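Local coordinates for putative peptide ABC-transport system periplasmic peptide-binding protein (PDB 4OEV) that binds nickel as an extracytoplasmic solute-binding protein and probably delivers it to an ABC-type importer, at residues T160-F165 with N488-S493; D309-A314 with I358-K363. One frame throughout, in Å; residues are numbered along the deposited sequence.

Contact 1. Residues T160-F165 with N488-S493; sequences TGPYKF and NVYEWS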
# COMPACT_ATOMS: atom_id res chain seq x y z
N THR A 160 4.99 17.39 -13.18
CA THR A 160 3.95 17.88 -14.06
C THR A 160 2.61 17.94 -13.28
O THR A 160 1.60 18.32 -13.86
CB THR A 160 3.73 17.00 -15.29
OG1 THR A 160 3.66 15.64 -14.84
CG2 THR A 160 4.90 17.10 -16.34
N GLY A 161 2.62 17.60 -11.99
CA GLY A 161 1.39 17.45 -11.20
C GLY A 161 0.60 18.74 -10.88
O GLY A 161 0.95 19.82 -11.37
N PRO A 162 -0.53 18.62 -10.13
CA PRO A 162 -1.38 19.80 -9.82
C PRO A 162 -0.77 20.79 -8.83
O PRO A 162 -1.22 21.94 -8.70
CB PRO A 162 -2.65 19.19 -9.22
CG PRO A 162 -2.18 17.79 -8.62
CD PRO A 162 -1.17 17.35 -9.71
N TYR A 163 0.26 20.36 -8.13
CA TYR A 163 0.82 21.17 -7.06
C TYR A 163 2.33 21.32 -7.15
O TYR A 163 3.07 20.33 -7.31
CB TYR A 163 0.43 20.56 -5.71
CG TYR A 163 -0.95 21.00 -5.28
CD1 TYR A 163 -1.14 22.28 -4.76
CD2 TYR A 163 -2.07 20.17 -5.40
CE1 TYR A 163 -2.38 22.73 -4.37
CE2 TYR A 163 -3.35 20.63 -5.01
CZ TYR A 163 -3.48 21.91 -4.50
OH TYR A 163 -4.70 22.46 -4.10
N LYS A 164 2.79 22.55 -6.98
CA LYS A 164 4.21 22.87 -7.04
C LYS A 164 4.76 22.81 -5.64
O LYS A 164 4.08 23.24 -4.69
CB LYS A 164 4.46 24.27 -7.68
CG LYS A 164 4.10 24.40 -9.15
CD LYS A 164 4.40 25.84 -9.68
CE LYS A 164 4.34 25.92 -11.21
NZ LYS A 164 4.75 27.26 -11.78
N PHE A 165 5.96 22.24 -5.49
CA PHE A 165 6.64 22.14 -4.18
C PHE A 165 7.08 23.53 -3.70
O PHE A 165 7.69 24.28 -4.47
CB PHE A 165 7.86 21.19 -4.26
CG PHE A 165 8.70 21.18 -3.01
CD1 PHE A 165 8.39 20.34 -1.95
CD2 PHE A 165 9.82 22.00 -2.90
CE1 PHE A 165 9.17 20.34 -0.80
CE2 PHE A 165 10.60 22.00 -1.76
CZ PHE A 165 10.27 21.17 -0.71
N ASN A 488 -8.36 13.42 -5.54
CA ASN A 488 -8.91 14.55 -6.31
C ASN A 488 -8.80 15.86 -5.54
O ASN A 488 -9.65 16.77 -5.67
CB ASN A 488 -10.36 14.30 -6.76
CG ASN A 488 -11.39 14.63 -5.69
OD1 ASN A 488 -11.31 14.16 -4.55
ND2 ASN A 488 -12.38 15.45 -6.07
N VAL A 489 -7.74 15.96 -4.74
CA VAL A 489 -7.58 17.12 -3.87
C VAL A 489 -7.59 18.45 -4.65
O VAL A 489 -8.03 19.47 -4.13
CB VAL A 489 -6.30 17.02 -3.03
CG1 VAL A 489 -5.07 17.05 -3.93
CG2 VAL A 489 -6.26 18.16 -2.00
N TYR A 490 -7.16 18.43 -5.92
CA TYR A 490 -7.18 19.66 -6.69
C TYR A 490 -8.59 20.17 -7.01
O TYR A 490 -8.75 21.22 -7.63
CB TYR A 490 -6.38 19.49 -8.02
CG TYR A 490 -6.77 18.29 -8.88
CD1 TYR A 490 -7.79 18.37 -9.81
CD2 TYR A 490 -6.10 17.07 -8.75
CE1 TYR A 490 -8.15 17.29 -10.60
CE2 TYR A 490 -6.44 15.97 -9.53
CZ TYR A 490 -7.46 16.09 -10.45
OH TYR A 490 -7.81 15.01 -11.23
N GLU A 491 -9.62 19.40 -6.66
CA GLU A 491 -11.00 19.85 -6.84
C GLU A 491 -11.58 20.30 -5.50
O GLU A 491 -12.71 20.78 -5.46
CB GLU A 491 -11.87 18.73 -7.44
CG GLU A 491 -11.34 18.20 -8.75
CD GLU A 491 -12.28 17.19 -9.40
OE1 GLU A 491 -12.87 16.37 -8.68
OE2 GLU A 491 -12.43 17.20 -10.64
N TRP A 492 -10.81 20.15 -4.42
CA TRP A 492 -11.34 20.50 -3.08
C TRP A 492 -11.27 22.00 -2.87
O TRP A 492 -10.33 22.64 -3.36
CB TRP A 492 -10.57 19.81 -1.95
CG TRP A 492 -10.55 18.32 -1.94
CD1 TRP A 492 -10.98 17.48 -2.92
CD2 TRP A 492 -10.08 17.47 -0.86
NE1 TRP A 492 -10.78 16.16 -2.53
CE2 TRP A 492 -10.24 16.14 -1.27
CE3 TRP A 492 -9.55 17.73 0.41
CZ2 TRP A 492 -9.87 15.05 -0.47
CZ3 TRP A 492 -9.19 16.65 1.21
CH2 TRP A 492 -9.35 15.32 0.77
N SER A 493 -12.24 22.57 -2.16
CA SER A 493 -12.21 23.99 -1.84
C SER A 493 -13.08 24.36 -0.63
O SER A 493 -13.90 23.56 -0.17
CB SER A 493 -12.67 24.84 -3.03
OG SER A 493 -14.05 24.62 -3.28
O HOH W 1 -7.42 22.64 -4.35
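The hydroxyl of Tyr-163 receives a hydrogen bond from a water whose oxygen lies 2.7 Å from OH, and it is also hydrogen-bonded to the carbonyl oxygen of Thr-189, so two groups hold the end of this side chain. The same water lies 3.1 Å from Trp-492 O and 3.2 Å from Val-489 O, but it cannot serve all three oxygens at once, and its bonds to these two carbonyls are not settled. The water can thus bridge the two segments, between which no direct hydrogen bond forms.

Apart from the hydroxyl, the contact is apolar. Tyr-163 has CG anti to the carbonyl carbon and beside the backbone N (chi1 -83°); this torsion places the ring beside Val-489, with CE2 4.1 Å from Val-489 CG1. Pro-162, next to it, meets Tyr-490 obliquely, through CB and CG: its CB is 3.9 Å from Tyr-490 CB, and its CG is 4.0 Å from Tyr-490 CD2. These residues join the start of strand 163-169, an outermost strand of the mixed sheet that also holds strand 6-11, to a 3-10 turn at 489-491 close to the C-terminus. Val-489 also packs on Leu-7 and Ile-9 of strand 6-11 and on Leu-32, which Tyr-163 touches as well.

Asn-488 braces the turn through both ends of its amide. Trp-492 NE1 donates to Asn-488 OD1 at 2.9 Å; OD1 lies close to the indole plane, whereas NE1 sits well above the plane of the Asn-488 carbonyl. Asn-488 ND2 donates to the anti lone pair of Glu-491 OE1 over 2.8 Å. Lys-474 bonds to both of these acceptor oxygens, through its backbone N to OD1 and through a salt bridge from NZ to OE1.

Contact 2. Residues D309-A314 with I358-K363; sequences DLLVSA and IGVVSK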
# COMPACT_ATOMS: atom_id res chain seq x y z
N ASP A 309 -5.08 -29.88 18.61
CA ASP A 309 -4.74 -31.14 17.96
C ASP A 309 -3.51 -30.99 17.05
O ASP A 309 -2.65 -31.89 16.98
CB ASP A 309 -5.94 -31.66 17.15
CG ASP A 309 -7.08 -32.12 18.01
OD1 ASP A 309 -6.92 -32.15 19.25
OD2 ASP A 309 -8.16 -32.44 17.45
N LEU A 310 -3.40 -29.84 16.38
CA LEU A 310 -2.28 -29.59 15.50
C LEU A 310 -1.00 -29.42 16.28
O LEU A 310 0.07 -29.89 15.84
CB LEU A 310 -2.51 -28.33 14.65
CG LEU A 310 -3.36 -28.51 13.38
CD1 LEU A 310 -3.80 -27.14 12.85
CD2 LEU A 310 -2.54 -29.23 12.33
N LEU A 311 -1.06 -28.70 17.39
CA LEU A 311 0.17 -28.50 18.18
C LEU A 311 0.62 -29.86 18.82
O LEU A 311 1.81 -30.15 18.90
CB LEU A 311 -0.04 -27.44 19.27
CG LEU A 311 -0.23 -26.00 18.76
CD1 LEU A 311 -0.36 -25.05 19.93
CD2 LEU A 311 0.97 -25.55 17.89
N VAL A 312 -0.32 -30.70 19.26
CA VAL A 312 0.06 -32.05 19.74
C VAL A 312 0.78 -32.77 18.60
O VAL A 312 1.94 -33.22 18.77
CB VAL A 312 -1.16 -32.84 20.21
CG1 VAL A 312 -0.83 -34.33 20.51
CG2 VAL A 312 -1.70 -32.19 21.48
N SER A 313 0.16 -32.74 17.42
CA SER A 313 0.71 -33.38 16.25
C SER A 313 2.10 -32.87 15.90
O SER A 313 2.91 -33.63 15.36
CB SER A 313 -0.21 -33.20 15.06
OG SER A 313 0.33 -33.76 13.88
N ALA A 314 2.40 -31.61 16.22
CA ALA A 314 3.71 -31.05 15.91
C ALA A 314 4.71 -31.39 16.98
O ALA A 314 5.87 -30.98 16.92
CB ALA A 314 3.63 -29.50 15.69
N ILE A 358 -5.37 -21.37 24.04
CA ILE A 358 -4.95 -22.70 23.62
C ILE A 358 -3.55 -23.06 24.12
O ILE A 358 -2.91 -23.95 23.57
CB ILE A 358 -4.93 -22.84 22.06
CG1 ILE A 358 -3.98 -21.82 21.45
CG2 ILE A 358 -6.33 -22.71 21.47
CD1 ILE A 358 -3.54 -22.11 19.98
N GLY A 359 -3.05 -22.37 25.14
CA GLY A 359 -1.76 -22.72 25.72
C GLY A 359 -0.54 -22.23 24.95
O GLY A 359 0.56 -22.77 25.10
N VAL A 360 -0.72 -21.18 24.14
CA VAL A 360 0.40 -20.55 23.46
C VAL A 360 0.73 -19.22 24.14
O VAL A 360 -0.12 -18.33 24.25
CB VAL A 360 0.10 -20.33 21.97
CG1 VAL A 360 1.23 -19.54 21.31
CG2 VAL A 360 -0.10 -21.67 21.28
N VAL A 361 1.97 -19.10 24.62
CA VAL A 361 2.38 -17.90 25.34
C VAL A 361 2.91 -16.87 24.34
O VAL A 361 3.58 -17.22 23.36
CB VAL A 361 3.46 -18.21 26.43
CG1 VAL A 361 4.02 -16.93 27.03
CG2 VAL A 361 2.90 -19.15 27.57
N SER A 362 2.55 -15.60 24.53
CA SER A 362 3.09 -14.53 23.67
C SER A 362 3.19 -13.21 24.42
O SER A 362 2.57 -13.01 25.49
CB SER A 362 2.25 -14.36 22.41
OG SER A 362 0.93 -13.98 22.75
N LYS A 363 4.05 -12.33 23.91
CA LYS A 363 4.32 -11.06 24.55
C LYS A 363 4.03 -9.94 23.59
O LYS A 363 4.59 -9.94 22.48
CB LYS A 363 5.80 -11.00 24.97
CG LYS A 363 6.21 -9.67 25.60
CD LYS A 363 7.71 -9.63 25.84
CE LYS A 363 8.13 -8.27 26.38
NZ LYS A 363 9.58 -8.23 26.77
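A Schellman motif closes helix 342-357, and the hydrophobic contact with helix 304-313 is made by the residues on either side of its glycine. Gly-359, with positive phi (80°), is the C-prime residue: its N bonds back to Arg-356 O, and Val-360 N reaches Phe-355 O. The chain thereby leaves the helix and runs on into strand 361-367, and Ile-358 and Val-360 both meet the same side chain, Leu-311.

That meeting is made by one methyl group. Leu-311 CD1 lies 3.6 Å from Val-360 CG2, the closest approach of the two segments, and 4.3 Å from Ile-358 CD1, a looser touch. The Leu-311 and Val-360 side chains cross at about a right angle, methyl against methyl. In Leu-311, CG is anti to the carbonyl carbon (chi1 -68°) and CD1 then continues the chain outward (chi2 -178°), carrying this methyl well away from the helix backbone. The extended side chain spans a wide gap between backbones: the nearest CA atoms, of Leu-311 and Ile-358, are 9.5 Å apart. Val-360 offers CG2, the branch beside its own backbone N, whereas Ile-358 contributes the end of its longer branch. No hydrogen bond crosses between the segments; all three touching side chains are buried, and the contact is wholly apolar.

Other elements complete the surroundings of these side chains. Leu-311 also rests on Ala-261 of helix 256-265, on Phe-324 of strand 324-326 and on Leu-331 of strand 329-338, while Ile-358 touches Ala-265. Helix 304-313 thus packs against the turn that follows helix 342-357, with helix 256-265 touching both segments and strand 361-367 leaving to pair in parallel with strand 329-338.

Contacts 1 and 2 lie on opposite sides of the centre of the chain, their own centres 52 Å apart and their nearest atoms about 36 Å apart, and they share no helix, strand or sheet. Along the sequence, 160-165 comes first, then both segments of contact 2, and 488-493 last. Contact 1 closes a long excursion by bringing the chain end back to the sheet of strands 6-11, 163-169, 173-178 and 191-196, whereas contact 2 is local, beside the sheet containing strands 329-338 and 361-367. The two thus probably stabilise separate parts of the fold, without touching each other, and neither includes the nickel ligands His-26, His-480 and His-481.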